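Local coordinates for protein serine protease pet (Escherichia coli, PDB 4OM9) that acts as a secreted serine protease enterotoxin that probably cleaves host alpha-fodrin and carries its protease domain on a long beta-helical stalk, at residues N265-I270 and G300-L305; K323-A328 and T348-I353; T692-L697 and T710-T715; A743-S748 and G785-Y790. All blocks are in the same frame, centred on the assembly; numbering follows the deposited sequence.

Interaction 1: residues N265-I270 and G300-L305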
loop_
_atom_site.group_PDB
_atom_site.type_symbol
_atom_site.label_atom_id
_atom_site.label_comp_id
_atom_site.label_asym_id
_atom_site.label_seq_id
_atom_site.Cartn_x
_atom_site.Cartn_y
_atom_site.Cartn_z
ATOM N N ASN A 265 7.634 -40.744 -24.787
ATOM C CA ASN A 265 8.567 -41.310 -23.808
ATOM C C ASN A 265 9.818 -41.933 -24.410
ATOM O O ASN A 265 10.652 -42.469 -23.685
ATOM C CB ASN A 265 7.875 -42.353 -22.930
ATOM C CG ASN A 265 7.001 -41.726 -21.860
ATOM O OD1 ASN A 265 7.041 -40.515 -21.640
ATOM N ND2 ASN A 265 6.213 -42.554 -21.180
ATOM N N ASN A 266 9.962 -41.870 -25.726
ATOM C CA ASN A 266 11.174 -42.371 -26.343
ATOM C C ASN A 266 12.214 -41.267 -26.428
ATOM O O ASN A 266 12.232 -40.351 -25.597
ATOM C CB ASN A 266 10.880 -42.957 -27.715
ATOM C CG ASN A 266 9.941 -44.145 -27.641
ATOM O OD1 ASN A 266 10.292 -45.185 -27.083
ATOM N ND2 ASN A 266 8.740 -43.995 -28.199
ATOM N N THR A 267 13.089 -41.361 -27.420
ATOM C CA THR A 267 14.160 -40.390 -27.566
ATOM C C THR A 267 14.179 -39.871 -28.980
ATOM O O THR A 267 14.288 -40.639 -29.914
ATOM C CB THR A 267 15.538 -40.991 -27.250
ATOM O OG1 THR A 267 15.514 -41.638 -25.970
ATOM C CG2 THR A 267 16.590 -39.894 -27.258
ATOM N N ALA A 268 14.079 -38.566 -29.146
ATOM C CA ALA A 268 14.134 -37.994 -30.473
ATOM C C ALA A 268 15.489 -37.355 -30.670
ATOM O O ALA A 268 15.858 -36.433 -29.937
ATOM C CB ALA A 268 13.028 -36.979 -30.673
ATOM N N THR A 269 16.223 -37.840 -31.667
ATOM C CA THR A 269 17.564 -37.345 -31.930
ATOM C C THR A 269 17.536 -36.375 -33.103
ATOM O O THR A 269 16.932 -36.660 -34.131
ATOM C CB THR A 269 18.537 -38.513 -32.200
ATOM O OG1 THR A 269 18.748 -39.245 -30.982
ATOM C CG2 THR A 269 19.863 -38.000 -32.704
ATOM N N ILE A 270 18.175 -35.219 -32.946
ATOM C CA ILE A 270 18.039 -34.145 -33.926
ATOM C C ILE A 270 19.365 -33.657 -34.471
ATOM O O ILE A 270 20.245 -33.266 -33.711
ATOM C CB ILE A 270 17.304 -32.906 -33.342
ATOM C CG1 ILE A 270 16.014 -33.313 -32.636
ATOM C CG2 ILE A 270 17.025 -31.881 -34.436
ATOM C CD1 ILE A 270 15.094 -32.101 -32.301
ATOM N N GLY A 300 5.996 -36.652 -24.008
ATOM C CA GLY A 300 7.135 -36.668 -23.103
ATOM C C GLY A 300 8.318 -37.351 -23.771
ATOM O O GLY A 300 8.239 -37.749 -24.934
ATOM N N GLY A 301 9.419 -37.497 -23.043
ATOM C CA GLY A 301 10.569 -38.209 -23.569
ATOM C C GLY A 301 11.836 -37.388 -23.597
ATOM O O GLY A 301 11.921 -36.334 -22.982
ATOM N N LYS A 302 12.837 -37.878 -24.312
ATOM C CA LYS A 302 14.119 -37.200 -24.344
ATOM C C LYS A 302 14.380 -36.643 -25.723
ATOM O O LYS A 302 14.013 -37.242 -26.723
ATOM C CB LYS A 302 15.249 -38.149 -23.922
ATOM C CG LYS A 302 16.651 -37.535 -24.003
ATOM C CD LYS A 302 17.741 -38.588 -23.787
ATOM C CE LYS A 302 19.114 -38.062 -24.171
ATOM N NZ LYS A 302 20.213 -39.030 -23.854
ATOM N N ILE A 303 14.998 -35.474 -25.750
ATOM C CA ILE A 303 15.392 -34.799 -26.972
ATOM C C ILE A 303 16.901 -34.686 -26.969
ATOM O O ILE A 303 17.463 -34.034 -26.094
ATOM C CB ILE A 303 14.767 -33.382 -27.080
ATOM C CG1 ILE A 303 13.253 -33.468 -27.273
ATOM C CG2 ILE A 303 15.401 -32.581 -28.218
ATOM C CD1 ILE A 303 12.584 -32.127 -27.391
ATOM N N SER A 304 17.568 -35.316 -27.926
ATOM C CA SER A 304 19.022 -35.230 -27.971
ATOM C C SER A 304 19.539 -34.530 -29.218
ATOM O O SER A 304 19.156 -34.874 -30.329
ATOM C CB SER A 304 19.643 -36.621 -27.884
ATOM O OG SER A 304 21.050 -36.512 -27.896
ATOM N N LEU A 305 20.435 -33.568 -29.023
ATOM C CA LEU A 305 21.018 -32.812 -30.129
ATOM C C LEU A 305 22.450 -33.286 -30.418
ATOM O O LEU A 305 23.289 -33.308 -29.500
ATOM C CB LEU A 305 21.008 -31.314 -29.807
ATOM C CG LEU A 305 19.795 -30.464 -30.187
ATOM C CD1 LEU A 305 18.500 -31.212 -29.954
ATOM C CD2 LEU A 305 19.818 -29.159 -29.428
HETATM O O HOH W 1 21.439 -39.313 -29.360
#
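I270 meets both L305 and I303 on the buried side of two parallel strands, 267-270 and 301-305. A268, I270, I303 and L305 are all buried on this face. CB of I270 lies 4.0 Å from CD1 of L305, which bends in toward it. CG1 of I270 stands beside its own backbone N (chi1 -49°). This carries CD1 back along the strand to CG2 of I303, at 4.1 Å. L295 and F297 of strand 294-298 pack against I270 and I303 here. The backbones also come close at the loop end, where G301 has no side chain and O of N266 lies 3.4 Å from its CA.

Regular backbone bonds join the strands. N-H of K302 reaches O of N266 at 2.9 Å, and N-H of A268 reaches O of K302 at 2.8 Å. S304 and I270 continue the pattern.

The other face is more open. T267 and K302 are exposed, T269 is partly so, and S304 is buried. The chain of K302 is fully extended, and T267 lies beside it with CG2 3.9 Å from CD. Its ammonium end runs away from 265-270. One water lies 3.1 Å from OG1 of T269 and 3.2 Å from OG of S304, and links the two hydroxyls. At the loop end N265 N bonds to O of G300 from above the carbonyl plane, 72° out of it.

The backbone bonds set the register, while apolar side chains line one face and hydroxyls, water and a lysine the other. This implies one wall with an inner and an outer face, as in a parallel beta-helix.

Interaction 2: residues K323-A328 and T348-I353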
loop_
_atom_site.group_PDB
_atom_site.type_symbol
_atom_site.label_atom_id
_atom_site.label_comp_id
_atom_site.label_asym_id
_atom_site.label_seq_id
_atom_site.Cartn_x
_atom_site.Cartn_y
_atom_site.Cartn_z
ATOM N N LYS A 323 6.928 -34.832 -18.878
ATOM C CA LYS A 323 8.332 -34.599 -18.552
ATOM C C LYS A 323 9.240 -34.753 -19.788
ATOM O O LYS A 323 9.154 -35.732 -20.509
ATOM C CB LYS A 323 8.772 -35.561 -17.441
ATOM C CG LYS A 323 10.224 -35.420 -17.018
ATOM C CD LYS A 323 10.566 -33.967 -16.682
ATOM C CE LYS A 323 11.627 -33.874 -15.594
ATOM N NZ LYS A 323 12.928 -34.464 -15.973
ATOM N N TYR A 324 10.100 -33.765 -20.019
ATOM C CA TYR A 324 11.044 -33.765 -21.137
ATOM C C TYR A 324 12.465 -33.462 -20.683
ATOM O O TYR A 324 12.676 -32.698 -19.744
ATOM C CB TYR A 324 10.652 -32.726 -22.187
ATOM C CG TYR A 324 9.374 -33.018 -22.926
ATOM C CD1 TYR A 324 8.145 -32.582 -22.430
ATOM C CD2 TYR A 324 9.393 -33.705 -24.135
ATOM C CE1 TYR A 324 6.970 -32.837 -23.116
ATOM C CE2 TYR A 324 8.228 -33.961 -24.827
ATOM C CZ TYR A 324 7.018 -33.530 -24.315
ATOM O OH TYR A 324 5.861 -33.798 -24.999
ATOM N N THR A 325 13.441 -34.044 -21.366
ATOM C CA THR A 325 14.827 -33.656 -21.167
ATOM C C THR A 325 15.417 -33.250 -22.518
ATOM O O THR A 325 15.070 -33.818 -23.550
ATOM C CB THR A 325 15.647 -34.787 -20.526
ATOM O OG1 THR A 325 15.124 -35.082 -19.223
ATOM C CG2 THR A 325 17.094 -34.374 -20.372
ATOM N N VAL A 326 16.262 -32.226 -22.507
ATOM C CA VAL A 326 16.984 -31.788 -23.687
ATOM C C VAL A 326 18.471 -31.900 -23.394
ATOM O O VAL A 326 19.005 -31.192 -22.534
ATOM C CB VAL A 326 16.650 -30.348 -24.080
ATOM C CG1 VAL A 326 17.449 -29.935 -25.302
ATOM C CG2 VAL A 326 15.135 -30.174 -24.313
ATOM N N SER A 327 19.134 -32.800 -24.106
ATOM C CA SER A 327 20.520 -33.137 -23.807
ATOM C C SER A 327 21.400 -33.067 -25.040
ATOM O O SER A 327 20.921 -33.179 -26.166
ATOM C CB SER A 327 20.615 -34.544 -23.212
ATOM O OG SER A 327 19.887 -34.645 -22.006
ATOM N N ALA A 328 22.693 -32.886 -24.800
ATOM C CA ALA A 328 23.706 -33.053 -25.832
ATOM C C ALA A 328 24.198 -34.485 -25.867
ATOM O O ALA A 328 24.507 -35.084 -24.837
ATOM C CB ALA A 328 24.866 -32.121 -25.605
ATOM N N THR A 348 7.296 -30.243 -17.318
ATOM C CA THR A 348 8.634 -29.791 -16.983
ATOM C C THR A 348 9.651 -30.216 -18.050
ATOM O O THR A 348 9.725 -31.384 -18.434
ATOM C CB THR A 348 9.087 -30.335 -15.610
ATOM O OG1 THR A 348 8.266 -29.771 -14.576
ATOM C CG2 THR A 348 10.548 -29.984 -15.356
ATOM N N VAL A 349 10.429 -29.244 -18.517
ATOM C CA VAL A 349 11.509 -29.489 -19.454
ATOM C C VAL A 349 12.889 -29.312 -18.804
ATOM O O VAL A 349 13.313 -28.186 -18.529
ATOM C CB VAL A 349 11.415 -28.551 -20.663
ATOM C CG1 VAL A 349 12.534 -28.855 -21.619
ATOM C CG2 VAL A 349 10.061 -28.698 -21.350
ATOM N N ASP A 350 13.597 -30.418 -18.578
ATOM C CA ASP A 350 14.961 -30.328 -18.065
ATOM C C ASP A 350 15.874 -29.851 -19.180
ATOM O O ASP A 350 16.082 -30.525 -20.193
ATOM C CB ASP A 350 15.435 -31.656 -17.480
ATOM C CG ASP A 350 14.751 -31.979 -16.172
ATOM O OD1 ASP A 350 14.172 -31.061 -15.551
ATOM O OD2 ASP A 350 14.778 -33.144 -15.759
ATOM N N TRP A 351 16.389 -28.650 -18.997
ATOM C CA TRP A 351 17.091 -27.975 -20.059
ATOM C C TRP A 351 18.573 -28.152 -19.796
ATOM O O TRP A 351 19.171 -27.387 -19.042
ATOM C CB TRP A 351 16.670 -26.496 -20.126
ATOM C CG TRP A 351 17.339 -25.716 -21.212
ATOM C CD1 TRP A 351 18.407 -24.870 -21.071
ATOM C CD2 TRP A 351 17.000 -25.715 -22.617
ATOM N NE1 TRP A 351 18.750 -24.344 -22.301
ATOM C CE2 TRP A 351 17.914 -24.843 -23.253
ATOM C CE3 TRP A 351 16.037 -26.372 -23.383
ATOM C CZ2 TRP A 351 17.872 -24.613 -24.638
ATOM C CZ3 TRP A 351 16.002 -26.138 -24.756
ATOM C CH2 TRP A 351 16.912 -25.263 -25.367
ATOM N N ASN A 352 19.161 -29.184 -20.397
ATOM C CA ASN A 352 20.577 -29.468 -20.161
ATOM C C ASN A 352 21.412 -29.272 -21.411
ATOM O O ASN A 352 22.226 -30.093 -21.752
ATOM C CB ASN A 352 20.787 -30.887 -19.616
ATOM C CG ASN A 352 22.181 -31.072 -19.012
ATOM O OD1 ASN A 352 22.946 -30.118 -18.909
ATOM N ND2 ASN A 352 22.519 -32.299 -18.634
ATOM N N ILE A 353 21.183 -28.155 -22.085
ATOM C CA ILE A 353 22.087 -27.660 -23.117
ATOM C C ILE A 353 22.144 -26.171 -22.852
ATOM O O ILE A 353 21.462 -25.676 -21.950
ATOM C CB ILE A 353 21.576 -27.900 -24.573
ATOM C CG1 ILE A 353 20.231 -27.171 -24.759
ATOM C CG2 ILE A 353 21.436 -29.360 -24.870
ATOM C CD1 ILE A 353 19.607 -27.286 -26.165
HETATM O O HOH W 2 17.238 -34.803 -17.216
HETATM O O HOH W 3 24.645 -32.001 -22.081
#
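T348 begins the second strand by packing its CG2 against CE of K323, 4.0 Å away. Its O accepts the N-H of Y324 at 2.9 Å and also lies at the edge of the Y324 ring, near the ring plane. The Y324 hydroxyl is held elsewhere, by D319 and by N of G300.

V349 turns to the buried face. Its CG1 is 4.0 Å from CG2 of V326, and its CG2 meets CB of Y324.

D350 bonds by its N to O of Y324 and by its O to N of V326. K323 bends over to form a salt bridge with OD2, but the two atoms are modelled too close, so the detail is doubtful. OD1 is bonded to N370.

W351 lies beside V326, pointing the same way, with CE3 4.0 Å from CG2 of V326. Its NE1 bonds to Q375.

N352 gives its N-H to O of V326 in the carbonyl plane, though the bond is bent (138°). Its OD1 is bonded to Q373.

I353 closes the contact with CD1 3.5 Å from CG1 of V326. It folds back over the W351 ring, its CG1 3.5 Å above one face and offset toward the rim.

The pair sits inside a run of parallel strands. Strand 301-305 adjoins 323-328, and strand 368-371 adjoins 348-352. Strands 335-337 and 341-343 cover the buried face through F336, I341 and I343.

Interaction 3: residues T692-L697 and T710-T715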
loop_
_atom_site.group_PDB
_atom_site.type_symbol
_atom_site.label_atom_id
_atom_site.label_comp_id
_atom_site.label_asym_id
_atom_site.label_seq_id
_atom_site.Cartn_x
_atom_site.Cartn_y
_atom_site.Cartn_z
ATOM N N THR A 692 -3.443 5.296 20.759
ATOM C CA THR A 692 -4.106 4.479 21.762
ATOM C C THR A 692 -3.174 3.355 22.196
ATOM O O THR A 692 -2.689 2.577 21.367
ATOM C CB THR A 692 -5.421 3.872 21.234
ATOM O OG1 THR A 692 -6.155 4.863 20.500
ATOM C CG2 THR A 692 -6.265 3.343 22.381
ATOM N N ALA A 693 -2.916 3.272 23.495
ATOM C CA ALA A 693 -2.053 2.227 24.026
ATOM C C ALA A 693 -2.833 1.295 24.950
ATOM O O ALA A 693 -3.032 1.601 26.120
ATOM C CB ALA A 693 -0.873 2.839 24.756
ATOM N N SER A 694 -3.268 0.159 24.420
ATOM C CA SER A 694 -4.080 -0.788 25.173
ATOM C C SER A 694 -3.191 -1.777 25.901
ATOM O O SER A 694 -3.658 -2.711 26.557
ATOM C CB SER A 694 -5.045 -1.528 24.243
ATOM O OG SER A 694 -5.835 -0.612 23.503
ATOM N N SER A 695 -1.893 -1.558 25.768
ATOM C CA SER A 695 -0.895 -2.448 26.328
ATOM C C SER A 695 0.050 -1.616 27.179
ATOM O O SER A 695 0.260 -0.438 26.889
ATOM C CB SER A 695 -0.148 -3.181 25.201
ATOM O OG SER A 695 0.809 -4.090 25.709
ATOM N N SER A 696 0.612 -2.218 28.222
ATOM C CA SER A 696 1.504 -1.502 29.142
ATOM C C SER A 696 2.589 -0.667 28.452
ATOM O O SER A 696 3.221 -1.117 27.493
ATOM C CB SER A 696 2.187 -2.492 30.088
ATOM O OG SER A 696 1.341 -2.896 31.142
ATOM N N LEU A 697 2.814 0.542 28.956
ATOM C CA LEU A 697 3.898 1.375 28.460
ATOM C C LEU A 697 4.725 1.973 29.596
ATOM O O LEU A 697 4.244 2.820 30.337
ATOM C CB LEU A 697 3.353 2.484 27.570
ATOM C CG LEU A 697 4.389 3.457 27.006
ATOM C CD1 LEU A 697 4.116 3.720 25.538
ATOM C CD2 LEU A 697 4.379 4.761 27.787
ATOM N N THR A 710 -4.642 8.071 24.422
ATOM C CA THR A 710 -5.555 7.284 25.223
ATOM C C THR A 710 -4.858 6.046 25.770
ATOM O O THR A 710 -4.186 5.316 25.041
ATOM C CB THR A 710 -6.776 6.866 24.411
ATOM O OG1 THR A 710 -7.369 8.026 23.821
ATOM C CG2 THR A 710 -7.790 6.183 25.301
ATOM N N LEU A 711 -5.025 5.816 27.064
ATOM C CA LEU A 711 -4.379 4.704 27.734
ATOM C C LEU A 711 -5.427 3.806 28.389
ATOM O O LEU A 711 -6.238 4.268 29.195
ATOM C CB LEU A 711 -3.384 5.234 28.757
ATOM C CG LEU A 711 -2.470 6.329 28.212
ATOM C CD1 LEU A 711 -1.598 6.905 29.319
ATOM C CD2 LEU A 711 -1.621 5.770 27.085
ATOM N N THR A 712 -5.434 2.528 28.017
ATOM C CA THR A 712 -6.496 1.615 28.435
ATOM C C THR A 712 -5.971 0.236 28.746
ATOM O O THR A 712 -4.921 -0.155 28.246
ATOM C CB THR A 712 -7.574 1.410 27.353
ATOM O OG1 THR A 712 -7.086 0.464 26.401
ATOM C CG2 THR A 712 -7.936 2.704 26.640
ATOM N N GLY A 713 -6.737 -0.520 29.528
ATOM C CA GLY A 713 -6.424 -1.914 29.785
ATOM C C GLY A 713 -6.411 -2.711 28.502
ATOM O O GLY A 713 -6.891 -2.240 27.473
ATOM N N ALA A 714 -5.856 -3.916 28.551
ATOM C CA ALA A 714 -5.863 -4.778 27.373
ATOM C C ALA A 714 -7.297 -5.184 27.064
ATOM O O ALA A 714 -7.863 -6.050 27.725
ATOM C CB ALA A 714 -4.986 -5.999 27.585
ATOM N N THR A 715 -7.893 -4.537 26.069
ATOM C CA THR A 715 -9.265 -4.838 25.684
ATOM C C THR A 715 -9.283 -6.016 24.720
ATOM O O THR A 715 -10.279 -6.264 24.040
ATOM C CB THR A 715 -9.963 -3.618 25.041
ATOM O OG1 THR A 715 -11.344 -3.919 24.797
ATOM C CG2 THR A 715 -9.285 -3.231 23.733
#
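T692 lies alongside T710, the two side chains pointing the same way on the outer face of a parallel strand pair. CG2 of T692 is 4.1 Å from CB of T710. CA of T692 also makes a CH...O contact with the T710 carbonyl.

A693 comes next and turns inward. Its N-H reaches O of T710 at 2.9 Å and is nearly straight (171°). Its CB touches CD2 of L711 at 3.8 Å, and the side chain of Y727 touches both residues. N of T712 bonds to O of A693 at 3.2 Å, although the position of that oxygen is less sure.

These strands belong to successive coils of the right-handed parallel beta-helix of autotransporter passenger domains. Strand 668-672 flanks the pair beside 690-693, and strand 740-744 flanks it beside 708-712.

S694 is where the strand turns out of the pairing. Its CA lies 3.2 Å from O of T712, a CH...O contact, and that same carbonyl takes a bond from the Y727 hydroxyl. OG of S694 is 3.3 Å from OG1 of T712, at best a weak bond whose proton is not settled. OG1 of T712 has a firmer partner within its own segment, O of G713. OG1 sits between the T712 backbone N and carbonyl carbon (chi1 80°), which turns it to that oxygen. O of S694 meets CA of A714 at 3.1 Å. After S694 the chain leaves 710-715 and goes on into strand 697-699.

Interaction 4: residues A743-S748 and G785-Y790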
loop_
_atom_site.group_PDB
_atom_site.type_symbol
_atom_site.label_atom_id
_atom_site.label_comp_id
_atom_site.label_asym_id
_atom_site.label_seq_id
_atom_site.Cartn_x
_atom_site.Cartn_y
_atom_site.Cartn_z
ATOM N N ALA A 743 -7.323 8.438 30.071
ATOM C CA ALA A 743 -7.025 7.163 30.702
ATOM C C ALA A 743 -8.328 6.543 31.177
ATOM O O ALA A 743 -9.162 7.229 31.769
ATOM C CB ALA A 743 -6.057 7.339 31.854
ATOM N N LYS A 744 -8.503 5.252 30.919
ATOM C CA LYS A 744 -9.767 4.576 31.194
ATOM C C LYS A 744 -9.643 3.061 31.091
ATOM O O LYS A 744 -8.627 2.543 30.625
ATOM C CB LYS A 744 -10.845 5.062 30.227
ATOM C CG LYS A 744 -10.629 4.603 28.800
ATOM C CD LYS A 744 -11.613 5.267 27.848
ATOM C CE LYS A 744 -11.343 4.857 26.401
ATOM N NZ LYS A 744 -12.368 5.376 25.448
ATOM N N ASN A 745 -10.690 2.362 31.526
ATOM C CA ASN A 745 -10.794 0.911 31.374
ATOM C C ASN A 745 -9.624 0.129 31.951
ATOM O O ASN A 745 -8.835 -0.440 31.211
ATOM C CB ASN A 745 -10.957 0.550 29.897
ATOM C CG ASN A 745 -12.407 0.541 29.457
ATOM O OD1 ASN A 745 -12.972 1.582 29.115
ATOM N ND2 ASN A 745 -13.022 -0.637 29.468
ATOM N N GLN A 746 -9.534 0.097 33.276
ATOM C CA GLN A 746 -8.505 -0.666 33.982
ATOM C C GLN A 746 -7.102 -0.237 33.564
ATOM O O GLN A 746 -6.258 -1.053 33.188
ATOM C CB GLN A 746 -8.722 -2.165 33.774
ATOM C CG GLN A 746 -9.903 -2.696 34.578
ATOM C CD GLN A 746 -10.279 -4.112 34.218
ATOM O OE1 GLN A 746 -9.701 -4.706 33.313
ATOM N NE2 GLN A 746 -11.253 -4.662 34.929
ATOM N N ALA A 747 -6.882 1.070 33.636
ATOM C CA ALA A 747 -5.593 1.681 33.384
ATOM C C ALA A 747 -5.007 2.226 34.682
ATOM O O ALA A 747 -5.669 2.969 35.397
ATOM C CB ALA A 747 -5.731 2.791 32.364
ATOM N N SER A 748 -3.765 1.862 34.979
ATOM C CA SER A 748 -3.068 2.402 36.139
ATOM C C SER A 748 -1.893 3.269 35.689
ATOM O O SER A 748 -0.895 2.758 35.201
ATOM C CB SER A 748 -2.589 1.273 37.047
ATOM O OG SER A 748 -1.820 1.787 38.117
ATOM N N GLY A 785 -11.118 0.701 42.403
ATOM C CA GLY A 785 -12.088 0.677 41.326
ATOM C C GLY A 785 -11.206 0.638 40.094
ATOM O O GLY A 785 -10.478 -0.332 39.900
ATOM N N PHE A 786 -11.269 1.656 39.247
ATOM C CA PHE A 786 -12.377 2.595 39.181
ATOM C C PHE A 786 -12.962 2.882 37.777
ATOM O O PHE A 786 -13.638 3.877 37.637
ATOM C CB PHE A 786 -11.968 3.939 39.778
ATOM C CG PHE A 786 -11.665 3.901 41.243
ATOM C CD1 PHE A 786 -12.683 3.859 42.177
ATOM C CD2 PHE A 786 -10.359 3.940 41.687
ATOM C CE1 PHE A 786 -12.398 3.833 43.528
ATOM C CE2 PHE A 786 -10.069 3.912 43.034
ATOM C CZ PHE A 786 -11.089 3.859 43.956
ATOM N N ASP A 787 -12.680 2.133 36.710
ATOM C CA ASP A 787 -11.552 1.242 36.525
ATOM C C ASP A 787 -10.325 2.052 36.113
ATOM O O ASP A 787 -9.794 1.861 35.035
ATOM C CB ASP A 787 -11.883 0.182 35.476
ATOM C CG ASP A 787 -12.665 0.749 34.301
ATOM O OD1 ASP A 787 -12.495 1.950 33.988
ATOM O OD2 ASP A 787 -13.451 -0.004 33.693
ATOM N N THR A 788 -9.885 2.980 36.956
ATOM C CA THR A 788 -8.747 3.808 36.575
ATOM C C THR A 788 -8.068 4.455 37.763
ATOM O O THR A 788 -8.702 5.152 38.555
ATOM C CB THR A 788 -9.163 4.926 35.582
ATOM O OG1 THR A 788 -9.701 4.339 34.387
ATOM C CG2 THR A 788 -7.962 5.795 35.214
ATOM N N SER A 789 -6.768 4.225 37.893
ATOM C CA SER A 789 -6.002 4.939 38.901
ATOM C C SER A 789 -4.896 5.726 38.217
ATOM O O SER A 789 -4.370 5.309 37.184
ATOM C CB SER A 789 -5.420 3.984 39.945
ATOM O OG SER A 789 -4.268 3.329 39.444
ATOM N N TYR A 790 -4.583 6.879 38.796
ATOM C CA TYR A 790 -3.502 7.733 38.356
ATOM C C TYR A 790 -2.697 8.186 39.559
ATOM O O TYR A 790 -3.228 8.216 40.677
ATOM C CB TYR A 790 -4.041 8.943 37.581
ATOM C CG TYR A 790 -3.013 10.035 37.453
ATOM C CD1 TYR A 790 -2.019 9.969 36.485
ATOM C CD2 TYR A 790 -3.001 11.106 38.337
ATOM C CE1 TYR A 790 -1.059 10.952 36.390
ATOM C CE2 TYR A 790 -2.050 12.087 38.250
ATOM C CZ TYR A 790 -1.082 12.009 37.282
ATOM O OH TYR A 790 -0.137 12.999 37.212
#
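The D787 carboxylate and the Q746 amide are the flat groups here, and their planes stand 80° apart. They touch through their aliphatic parts, CG of Q746 being 3.6 Å from CB of D787. OD1 of D787 takes a weak bond from N of N745 at 3.1 Å. The stronger partner of OD1 is the hydroxyl of S765. OD2 of D769 lies close to OD2 of D787, which may raise the pKa of one of them. CG of D787 lies between its backbone N and carbonyl carbon (chi1 40°), and this brings the carboxylate to CA of N745.

Beyond this corner the strands pair in parallel. S789 N bonds to O of A747 at 3.0 Å, in the carbonyl plane. T788 points inward, with CG2 4.2 Å from CB of A743. Its OG1 donates to O of D787 at 2.6 Å, from above the carbonyl plane. On the other face OG of S748 donates to OG of S789 at 3.2 Å.

N745 and Q746 both have positive phi and turn the chain from strand 740-744 into strand 747-755. Such a tight corner, with the next coil stacked on it through 788-791, is characteristic of a parallel beta-helix.

Overall arrangement
All four contacts join successive coils of one elongated fold. Interactions 1 and 2 share a sheet and touch through strands 301-305 and 323-328, with their centres 9 Å apart. Interactions 3 and 4 are neighbours too, 10 Å between centres, and meet where 710-715 borders 743-748. The two pairs lie on opposite sides of the chain's centre, 60 to 78 Å apart between centres. Interactions 1 and 2 run along longer strands, with an apolar inner face and a polar, partly hydrated outer one. Interaction 3 is the most buried. It and interaction 4 lie at corners, where regular pairing is short and hydroxyls, a carboxylate and weaker bonds meet at the turns.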